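Local coordinates for probable flavin reductase (Sinorhizobium meliloti, PDB 3RH7), which binds flavin mononucleotide in a split barrel and probably works as a flavin reductase, reducing riboflavin-type substrates with NADPH, at residues 33-38 and 82-87; 65-70 and 139-144; 131-136 and 145-150. All blocks are in the same frame, centred on the assembly; numbering follows the deposited sequence.

Contact 1 (33-38 and 82-87); sequences TVVTAS and FAINVL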
loop_
_atom_site.group_PDB
_atom_site.type_symbol
_atom_site.label_atom_id
_atom_site.label_comp_id
_atom_site.label_asym_id
_atom_site.label_seq_id
_atom_site.Cartn_x
_atom_site.Cartn_y
_atom_site.Cartn_z
ATOM N N THR A 33 -9.202 -0.460 -6.223
ATOM C CA THR A 33 -9.936 0.092 -7.363
ATOM C C THR A 33 -11.303 -0.566 -7.468
ATOM O O THR A 33 -11.537 -1.601 -6.840
ATOM C CB THR A 33 -9.216 -0.048 -8.735
ATOM O OG1 THR A 33 -9.494 -1.326 -9.307
ATOM C CG2 THR A 33 -7.721 0.277 -8.712
ATOM N N VAL A 34 -12.194 0.050 -8.266
ATOM C CA VAL A 34 -13.485 -0.483 -8.666
ATOM C C VAL A 34 -13.539 -0.303 -10.187
ATOM O O VAL A 34 -13.562 0.830 -10.704
ATOM C CB VAL A 34 -14.753 0.038 -7.940
ATOM C CG1 VAL A 34 -16.003 -0.582 -8.546
ATOM C CG2 VAL A 34 -14.703 -0.256 -6.449
ATOM N N VAL A 35 -13.438 -1.443 -10.891
ATOM C CA VAL A 35 -13.518 -1.521 -12.346
ATOM C C VAL A 35 -14.983 -1.398 -12.728
ATOM O O VAL A 35 -15.834 -2.127 -12.212
ATOM C CB VAL A 35 -12.893 -2.803 -12.912
ATOM C CG1 VAL A 35 -12.571 -2.646 -14.391
ATOM C CG2 VAL A 35 -11.657 -3.197 -12.126
ATOM N N THR A 36 -15.283 -0.442 -13.593
ATOM C CA THR A 36 -16.647 -0.224 -14.033
ATOM C C THR A 36 -16.755 -0.239 -15.557
ATOM O O THR A 36 -15.780 0.024 -16.258
ATOM C CB THR A 36 -17.167 1.094 -13.476
ATOM O OG1 THR A 36 -16.390 2.163 -14.002
ATOM C CG2 THR A 36 -17.199 1.134 -11.963
ATOM N N ALA A 37 -17.967 -0.533 -16.050
ATOM C CA ALA A 37 -18.351 -0.574 -17.462
ATOM C C ALA A 37 -19.876 -0.650 -17.579
ATOM O O ALA A 37 -20.573 -0.653 -16.558
ATOM C CB ALA A 37 -17.700 -1.761 -18.158
ATOM N N SER A 38 -20.398 -0.664 -18.818
ATOM C CA SER A 38 -21.832 -0.790 -19.098
ATOM C C SER A 38 -22.056 -2.072 -19.921
ATOM O O SER A 38 -21.346 -2.266 -20.913
ATOM C CB SER A 38 -22.353 0.445 -19.829
ATOM O OG SER A 38 -22.341 1.601 -19.006
ATOM N N PHE A 82 -13.896 0.565 -20.511
ATOM C CA PHE A 82 -14.047 0.388 -19.072
ATOM C C PHE A 82 -13.384 1.557 -18.313
ATOM O O PHE A 82 -12.700 2.364 -18.928
ATOM C CB PHE A 82 -13.508 -0.964 -18.626
ATOM C CG PHE A 82 -12.018 -1.135 -18.700
ATOM C CD1 PHE A 82 -11.406 -1.525 -19.883
ATOM C CD2 PHE A 82 -11.226 -0.949 -17.576
ATOM C CE1 PHE A 82 -10.024 -1.693 -19.951
ATOM C CE2 PHE A 82 -9.843 -1.102 -17.647
ATOM C CZ PHE A 82 -9.254 -1.490 -18.827
ATOM N N ALA A 83 -13.613 1.662 -17.004
ATOM C CA ALA A 83 -13.010 2.706 -16.192
ATOM C C ALA A 83 -12.450 2.139 -14.906
ATOM O O ALA A 83 -13.014 1.206 -14.338
ATOM C CB ALA A 83 -14.014 3.807 -15.887
ATOM N N ILE A 84 -11.342 2.705 -14.443
ATOM C CA ILE A 84 -10.729 2.274 -13.194
ATOM C C ILE A 84 -10.923 3.369 -12.139
ATOM O O ILE A 84 -10.401 4.472 -12.312
ATOM C CB ILE A 84 -9.242 1.915 -13.424
ATOM C CG1 ILE A 84 -9.097 0.603 -14.221
ATOM C CG2 ILE A 84 -8.441 1.902 -12.123
ATOM C CD1 ILE A 84 -9.365 -0.674 -13.504
ATOM N N ASN A 85 -11.685 3.079 -11.062
ATOM C CA ASN A 85 -11.876 4.074 -9.994
ATOM C C ASN A 85 -10.987 3.723 -8.785
ATOM O O ASN A 85 -11.287 2.746 -8.074
ATOM C CB ASN A 85 -13.351 4.173 -9.571
ATOM C CG ASN A 85 -14.256 4.813 -10.577
ATOM O OD1 ASN A 85 -14.396 6.028 -10.613
ATOM N ND2 ASN A 85 -14.950 4.010 -11.359
ATOM N N VAL A 86 -9.877 4.501 -8.579
ATOM C CA VAL A 86 -8.910 4.321 -7.467
ATOM C C VAL A 86 -9.585 4.982 -6.227
ATOM O O VAL A 86 -9.689 6.208 -6.146
ATOM C CB VAL A 86 -7.498 4.888 -7.838
ATOM C CG1 VAL A 86 -6.486 4.714 -6.726
ATOM C CG2 VAL A 86 -6.975 4.252 -9.113
ATOM N N LEU A 87 -10.145 4.154 -5.341
ATOM C CA LEU A 87 -10.920 4.616 -4.190
ATOM C C LEU A 87 -10.109 5.419 -3.166
ATOM O O LEU A 87 -8.924 5.171 -3.005
ATOM C CB LEU A 87 -11.570 3.418 -3.494
ATOM C CG LEU A 87 -12.486 2.519 -4.320
ATOM C CD1 LEU A 87 -12.994 1.407 -3.466
ATOM C CD2 LEU A 87 -13.688 3.295 -4.915
#
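Ile-84 sets CG1 beside its backbone N (chi1 -71°) and Val-35 turns CG2 the same way, which points both branches alike and lays the side chains alongside each other, Val-35 CG2 3.7 Å from Ile-84 CD1. They belong to neighbouring antiparallel strands of the FMN-binding split barrel and form a non-hydrogen-bonded pair. The second branch of Ile-84 slants across its other neighbour, CG2 meeting Thr-33 CG2 at 3.8 Å; Thr-33 OG1 bonds Ala-49 O. Val-35 CG1 approaches the Phe-82 ring obliquely, 3.9 Å from Phe-82 CD2. Leu-62 and Val-64 of strand 61-67 pack on this largely apolar face. With an alanine for Ile-84, the contacts of CD1 and CG2 would go and a gap would probably open between Thr-33, Val-35 and strand 61-67. The other face, with Val-34, Thr-36, Ala-83 and Asn-85, is more polar. Thr-36 and Asn-85 meet at about a right angle, and Thr-36 OG1 and Asn-85 ND2 both bond Pro-119 O; Asn-85 OD1 takes the N-H of Phe-121, and its two bonds hold the amide at both ends. Backbone bonds join Val-34 with Asn-85 and Thr-36 with Ala-83, the straightest running from Thr-36 N to Ala-83 O at 2.9 Å (170°).

Contact 2 (65-70 and 139-144); sequences CLAKSS and GDHVII. With FMN (flavin mononucleotide), chain G.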
loop_
_atom_site.group_PDB
_atom_site.type_symbol
_atom_site.label_atom_id
_atom_site.label_comp_id
_atom_site.label_asym_id
_atom_site.label_seq_id
_atom_site.Cartn_x
_atom_site.Cartn_y
_atom_site.Cartn_z
ATOM N N CYS A 65 -6.842 -7.459 -13.409
ATOM C CA CYS A 65 -7.135 -8.878 -13.614
ATOM C C CYS A 65 -8.525 -9.241 -13.114
ATOM O O CYS A 65 -8.912 -8.845 -12.009
ATOM C CB CYS A 65 -6.064 -9.755 -12.972
ATOM S SG CYS A 65 -4.368 -9.258 -13.380
ATOM N N LEU A 66 -9.268 -9.999 -13.941
ATOM C CA LEU A 66 -10.632 -10.431 -13.647
ATOM C C LEU A 66 -10.717 -11.933 -13.596
ATOM O O LEU A 66 -10.264 -12.595 -14.535
ATOM C CB LEU A 66 -11.594 -9.889 -14.709
ATOM C CG LEU A 66 -13.017 -10.429 -14.695
ATOM C CD1 LEU A 66 -13.786 -9.892 -13.512
ATOM C CD2 LEU A 66 -13.727 -10.100 -15.981
ATOM N N ALA A 67 -11.324 -12.472 -12.519
ATOM C CA ALA A 67 -11.501 -13.922 -12.320
ATOM C C ALA A 67 -12.449 -14.514 -13.359
ATOM O O ALA A 67 -13.468 -13.912 -13.690
ATOM C CB ALA A 67 -12.029 -14.204 -10.925
ATOM N N LYS A 68 -12.117 -15.694 -13.877
ATOM C CA LYS A 68 -12.966 -16.371 -14.862
ATOM C C LYS A 68 -14.304 -16.789 -14.208
ATOM O O LYS A 68 -15.332 -16.866 -14.882
ATOM C CB LYS A 68 -12.224 -17.570 -15.468
ATOM C CG LYS A 68 -11.182 -17.156 -16.512
ATOM C CD LYS A 68 -10.336 -18.326 -16.948
ATOM C CE LYS A 68 -9.518 -18.010 -18.168
ATOM N NZ LYS A 68 -8.460 -19.039 -18.412
ATOM N N SER A 69 -14.290 -16.956 -12.870
ATOM C CA SER A 69 -15.434 -17.298 -12.026
ATOM C C SER A 69 -16.445 -16.154 -11.886
ATOM O O SER A 69 -17.552 -16.400 -11.409
ATOM C CB SER A 69 -14.949 -17.692 -10.631
ATOM O OG SER A 69 -14.284 -16.634 -9.955
ATOM N N SER A 70 -16.067 -14.898 -12.242
ATOM C CA SER A 70 -16.922 -13.719 -12.110
ATOM C C SER A 70 -18.236 -13.871 -12.854
ATOM O O SER A 70 -18.285 -14.468 -13.934
ATOM C CB SER A 70 -16.210 -12.471 -12.610
ATOM O OG SER A 70 -16.911 -11.291 -12.255
ATOM N N GLY A 139 -4.489 -18.306 -16.368
ATOM C CA GLY A 139 -4.950 -19.162 -15.285
ATOM C C GLY A 139 -6.426 -19.027 -14.970
ATOM O O GLY A 139 -7.265 -19.087 -15.880
ATOM N N ASP A 140 -6.749 -18.838 -13.671
ATOM C CA ASP A 140 -8.122 -18.715 -13.199
ATOM C C ASP A 140 -8.659 -17.286 -13.419
ATOM O O ASP A 140 -9.825 -16.989 -13.094
ATOM C CB ASP A 140 -8.231 -19.139 -11.722
ATOM C CG ASP A 140 -7.177 -18.612 -10.760
ATOM O OD1 ASP A 140 -6.921 -17.393 -10.767
ATOM O OD2 ASP A 140 -6.686 -19.404 -9.933
ATOM N N HIS A 141 -7.809 -16.422 -13.996
ATOM C CA HIS A 141 -8.105 -15.026 -14.292
ATOM C C HIS A 141 -7.781 -14.675 -15.751
ATOM O O HIS A 141 -7.215 -15.490 -16.485
ATOM C CB HIS A 141 -7.277 -14.098 -13.362
ATOM C CG HIS A 141 -7.819 -13.917 -11.976
ATOM N ND1 HIS A 141 -8.025 -14.994 -11.125
ATOM C CD2 HIS A 141 -8.061 -12.776 -11.294
ATOM C CE1 HIS A 141 -8.455 -14.480 -9.984
ATOM N NE2 HIS A 141 -8.489 -13.153 -10.033
ATOM N N VAL A 142 -8.145 -13.444 -16.155
ATOM C CA VAL A 142 -7.823 -12.856 -17.452
ATOM C C VAL A 142 -7.214 -11.490 -17.176
ATOM O O VAL A 142 -7.641 -10.794 -16.239
ATOM C CB VAL A 142 -8.975 -12.794 -18.493
ATOM C CG1 VAL A 142 -9.438 -14.192 -18.897
ATOM C CG2 VAL A 142 -10.147 -11.933 -18.011
ATOM N N ILE A 143 -6.193 -11.132 -17.954
ATOM C CA ILE A 143 -5.507 -9.849 -17.815
ATOM C C ILE A 143 -6.155 -8.876 -18.806
ATOM O O ILE A 143 -6.084 -9.097 -20.014
ATOM C CB ILE A 143 -3.962 -9.986 -18.014
ATOM C CG1 ILE A 143 -3.341 -10.975 -17.005
ATOM C CG2 ILE A 143 -3.271 -8.628 -17.968
ATOM C CD1 ILE A 143 -2.024 -11.472 -17.369
ATOM N N ILE A 144 -6.818 -7.837 -18.295
ATOM C CA ILE A 144 -7.435 -6.839 -19.150
ATOM C C ILE A 144 -6.467 -5.641 -19.276
ATOM O O ILE A 144 -6.031 -5.063 -18.263
ATOM C CB ILE A 144 -8.833 -6.436 -18.638
ATOM C CG1 ILE A 144 -9.766 -7.651 -18.633
ATOM C CG2 ILE A 144 -9.420 -5.306 -19.483
ATOM C CD1 ILE A 144 -10.972 -7.546 -17.658
HETATM N N1 FMN G . -11.912 -10.029 -8.138
HETATM C C2 FMN G . -11.280 -10.175 -9.363
HETATM O O2 FMN G . -11.820 -10.849 -10.259
HETATM N N3 FMN G . -10.086 -9.496 -9.585
HETATM C C4 FMN G . -9.383 -8.708 -8.656
HETATM O O4 FMN G . -8.328 -8.105 -8.876
HETATM C C4A FMN G . -10.057 -8.614 -7.284
HETATM N N5 FMN G . -9.487 -7.893 -6.333
HETATM C C5A FMN G . -10.170 -7.719 -5.103
HETATM C C6 FMN G . -9.507 -6.900 -4.125
HETATM C C7 FMN G . -10.105 -6.597 -2.868
HETATM C C7M FMN G . -9.386 -5.725 -1.880
HETATM C C8 FMN G . -11.379 -7.148 -2.594
HETATM C C8M FMN G . -12.028 -6.862 -1.300
HETATM C C9 FMN G . -12.061 -7.995 -3.546
HETATM C C9A FMN G . -11.488 -8.326 -4.827
HETATM N N10 FMN G . -12.128 -9.152 -5.849
HETATM C C10 FMN G . -11.436 -9.317 -7.103
HETATM C "C1'" FMN G . -13.480 -9.787 -5.593
HETATM C "C2'" FMN G . -14.605 -9.204 -6.556
HETATM O "O2'" FMN G . -14.867 -7.802 -6.460
HETATM C "C3'" FMN G . -16.005 -9.869 -6.666
HETATM O "O3'" FMN G . -16.364 -10.713 -5.558
HETATM C "C4'" FMN G . -16.357 -10.443 -8.076
HETATM O "O4'" FMN G . -15.246 -10.972 -8.886
HETATM C "C5'" FMN G . -17.147 -9.400 -8.832
HETATM O "O5'" FMN G . -18.491 -9.768 -8.575
HETATM P P FMN G . -19.293 -10.588 -9.754
HETATM O O1P FMN G . -18.685 -9.827 -11.018
HETATM O O2P FMN G . -20.839 -10.378 -9.546
HETATM O O3P FMN G . -19.094 -12.120 -9.639
#
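The imidazole of His-141 lies flat against Ala-67: Ala-67 CA stands over its centre, 3.6 Å from the ring centroid and 5° off the normal, a CH-pi contact, while FMN N3 lies at the ring's edge. Both ring nitrogens are held, which fixes its rotation. His-141 ND1 donates to Asp-140 OD1 on the anti side of the carboxylate at 2.7 Å, and NE2 is bonded to Asn-298; the carboxylate also accepts backbone N-H groups of Leu-57 and Asp-58 of the second subunit. At the pyrimidine end of the flavin, the backbone of strand 65-67 supplies both a donor and an acceptor: Cys-65 O accepts from FMN N3 at 2.8 Å, and Ala-67 N donates to FMN O2, equally short. Leu-66, between them, exchanges two backbone bonds with Val-142, and its CB meets the Ile-144 CD1 methyl at a slant, 3.8 Å away. Lys-68, extended beyond CG, runs along residues 139-140 until NZ reaches Gly-139 O at 2.8 Å, nearly along the C=O axis; its own N-H binds Asp-140 O at 2.7 Å. Strand 61-67 lies between strands 44-56 and 141-153; Tyr-73 of helix 73-78 covers Leu-66, Lys-68 and Val-142, and strand 126-138 backs Val-142 and Ile-143.

Contact 3 (131-136 and 145-150); sequences SMQDII and IGRVTA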
loop_
_atom_site.group_PDB
_atom_site.type_symbol
_atom_site.label_atom_id
_atom_site.label_comp_id
_atom_site.label_asym_id
_atom_site.label_seq_id
_atom_site.Cartn_x
_atom_site.Cartn_y
_atom_site.Cartn_z
ATOM N N SER A 131 -10.127 2.074 -22.945
ATOM C CA SER A 131 -10.536 1.373 -24.133
ATOM C C SER A 131 -9.751 0.091 -24.091
ATOM O O SER A 131 -8.537 0.147 -23.869
ATOM C CB SER A 131 -10.248 2.199 -25.379
ATOM O OG SER A 131 -8.867 2.212 -25.693
HETATM N N MSE A 132 -10.427 -1.060 -24.207
HETATM C CA MSE A 132 -9.759 -2.341 -24.152
HETATM C C MSE A 132 -8.856 -2.570 -25.337
HETATM O O MSE A 132 -9.277 -2.405 -26.486
HETATM C CB MSE A 132 -10.756 -3.463 -24.061
HETATM C CG MSE A 132 -10.779 -4.064 -22.697
HETATM SE SE MSE A 132 -12.310 -5.209 -22.464
HETATM C CE MSE A 132 -13.059 -4.501 -20.864
ATOM N N GLN A 133 -7.589 -2.887 -25.041
ATOM C CA GLN A 133 -6.583 -3.173 -26.042
ATOM C C GLN A 133 -6.614 -4.666 -26.256
ATOM O O GLN A 133 -7.011 -5.126 -27.324
ATOM C CB GLN A 133 -5.197 -2.675 -25.606
ATOM C CG GLN A 133 -4.977 -1.194 -25.826
ATOM C CD GLN A 133 -4.016 -0.866 -26.951
ATOM O OE1 GLN A 133 -4.223 0.104 -27.701
ATOM N NE2 GLN A 133 -2.916 -1.623 -27.068
ATOM N N ASP A 134 -6.316 -5.430 -25.200
ATOM C CA ASP A 134 -6.274 -6.877 -25.283
ATOM C C ASP A 134 -6.763 -7.515 -23.979
ATOM O O ASP A 134 -6.800 -6.862 -22.940
ATOM C CB ASP A 134 -4.831 -7.327 -25.611
ATOM C CG ASP A 134 -4.669 -8.757 -26.125
ATOM O OD1 ASP A 134 -5.588 -9.250 -26.822
ATOM O OD2 ASP A 134 -3.585 -9.358 -25.895
ATOM N N ILE A 135 -7.181 -8.779 -24.061
ATOM C CA ILE A 135 -7.584 -9.642 -22.955
ATOM C C ILE A 135 -6.670 -10.877 -23.050
ATOM O O ILE A 135 -6.714 -11.611 -24.051
ATOM C CB ILE A 135 -9.099 -9.987 -22.913
ATOM C CG1 ILE A 135 -9.936 -8.712 -22.797
ATOM C CG2 ILE A 135 -9.410 -10.952 -21.743
ATOM C CD1 ILE A 135 -11.366 -8.837 -23.288
ATOM N N ILE A 136 -5.793 -11.050 -22.043
ATOM C CA ILE A 136 -4.833 -12.146 -22.003
ATOM C C ILE A 136 -5.316 -13.232 -21.034
ATOM O O ILE A 136 -5.600 -12.951 -19.870
ATOM C CB ILE A 136 -3.428 -11.603 -21.651
ATOM C CG1 ILE A 136 -2.878 -10.792 -22.826
ATOM C CG2 ILE A 136 -2.458 -12.721 -21.266
ATOM C CD1 ILE A 136 -2.058 -9.684 -22.441
ATOM N N ILE A 145 -6.112 -5.304 -20.529
ATOM C CA ILE A 145 -5.223 -4.188 -20.831
ATOM C C ILE A 145 -6.050 -3.071 -21.461
ATOM O O ILE A 145 -6.765 -3.318 -22.443
ATOM C CB ILE A 145 -4.026 -4.608 -21.709
ATOM C CG1 ILE A 145 -3.162 -5.636 -20.949
ATOM C CG2 ILE A 145 -3.210 -3.371 -22.121
ATOM C CD1 ILE A 145 -2.078 -6.239 -21.711
ATOM N N GLY A 146 -5.949 -1.872 -20.884
ATOM C CA GLY A 146 -6.666 -0.707 -21.361
ATOM C C GLY A 146 -5.769 0.457 -21.710
ATOM O O GLY A 146 -4.702 0.644 -21.103
ATOM N N ARG A 147 -6.193 1.228 -22.723
ATOM C CA ARG A 147 -5.497 2.434 -23.136
ATOM C C ARG A 147 -6.246 3.596 -22.514
ATOM O O ARG A 147 -7.450 3.729 -22.742
ATOM C CB ARG A 147 -5.394 2.549 -24.664
ATOM C CG ARG A 147 -4.299 3.500 -25.135
ATOM C CD ARG A 147 -4.590 4.072 -26.516
ATOM N NE ARG A 147 -3.483 4.885 -27.039
ATOM C CZ ARG A 147 -3.279 6.177 -26.767
ATOM N NH1 ARG A 147 -4.099 6.832 -25.949
ATOM N NH2 ARG A 147 -2.243 6.817 -27.295
ATOM N N VAL A 148 -5.561 4.399 -21.672
ATOM C CA VAL A 148 -6.175 5.547 -20.995
ATOM C C VAL A 148 -6.594 6.586 -22.042
ATOM O O VAL A 148 -5.757 7.093 -22.809
ATOM C CB VAL A 148 -5.278 6.174 -19.900
ATOM C CG1 VAL A 148 -5.997 7.295 -19.174
ATOM C CG2 VAL A 148 -4.823 5.136 -18.902
ATOM N N THR A 149 -7.906 6.840 -22.098
ATOM C CA THR A 149 -8.518 7.798 -23.004
ATOM C C THR A 149 -8.686 9.138 -22.256
ATOM O O THR A 149 -8.545 10.204 -22.859
ATOM C CB THR A 149 -9.856 7.246 -23.575
ATOM O OG1 THR A 149 -10.931 7.358 -22.624
ATOM C CG2 THR A 149 -9.739 5.815 -24.093
ATOM N N ALA A 150 -8.979 9.067 -20.938
ATOM C CA ALA A 150 -9.183 10.222 -20.051
ATOM C C ALA A 150 -8.838 9.830 -18.608
ATOM O O ALA A 150 -8.904 8.645 -18.257
ATOM C CB ALA A 150 -10.624 10.698 -20.141
#
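A classic beta bulge interrupts the hairpin of strands 126-138 and 141-153, where Gln-133 and Asp-134 together face the single residue Ile-145. The N-H of Gln-133 binds Ile-145 O at 2.8 Å, and the N-H of Ile-145 returns to Asp-134 O at 3.0 Å. Before the bulge, Met-132, a selenomethionine, pairs with Gly-146, and the Phe-82 ring packs on both. Arg-147 N then bonds Ser-131 O at 2.8 Å, while the reverse bond from Ser-131 N is longer and more bent. Gln-133 and Arg-147 meet through their aliphatic parts, Gln-133 CG lying 3.9 Å from Arg-147 CB, and the amide and guanidinium planes stand 52° apart. With CG anti to its backbone N (chi1 -160°) and the chain extended to NE, Arg-147 carries its guanidinium away from strand 131-136; its side chain also packs on Pro-59 and Pro-60. Past the bulge, Ile-136 CD1 meets Ile-145 CD1 at 3.5 Å. These two isoleucines also face the dimer interface, Ile-136 packing on Ile-136 and Ile-145 on Ile-143 of the second subunit. At the far end, where the chain turns a corner, Thr-149 CG2 touches Ser-131 CB at 3.9 Å.

In the fold
All three contacts are antiparallel strand pairings in one curled sheet, the split barrel. Contact 1 is wholly buried and regular, largely apolar on one face and tied by amide and hydroxyl groups to the short strand 119-121 on the other. Contact 2 is also mostly buried, but the backbone of residues 65-67 bonds the flavin, with the His-141 ring packed beside it and an exposed lysine at its end. Contact 3 is the most open, a bulged hairpin with polar side chains outside. Contacts 2 and 3 share strand 141-153 and adjoin where Ile-143 N meets Ile-136 O at 2.7 Å, probably a hydrogen bond. Phe-82, which links contact 1 to contact 3, also packs on Ile-144 of contact 2. Each also reaches the second subunit.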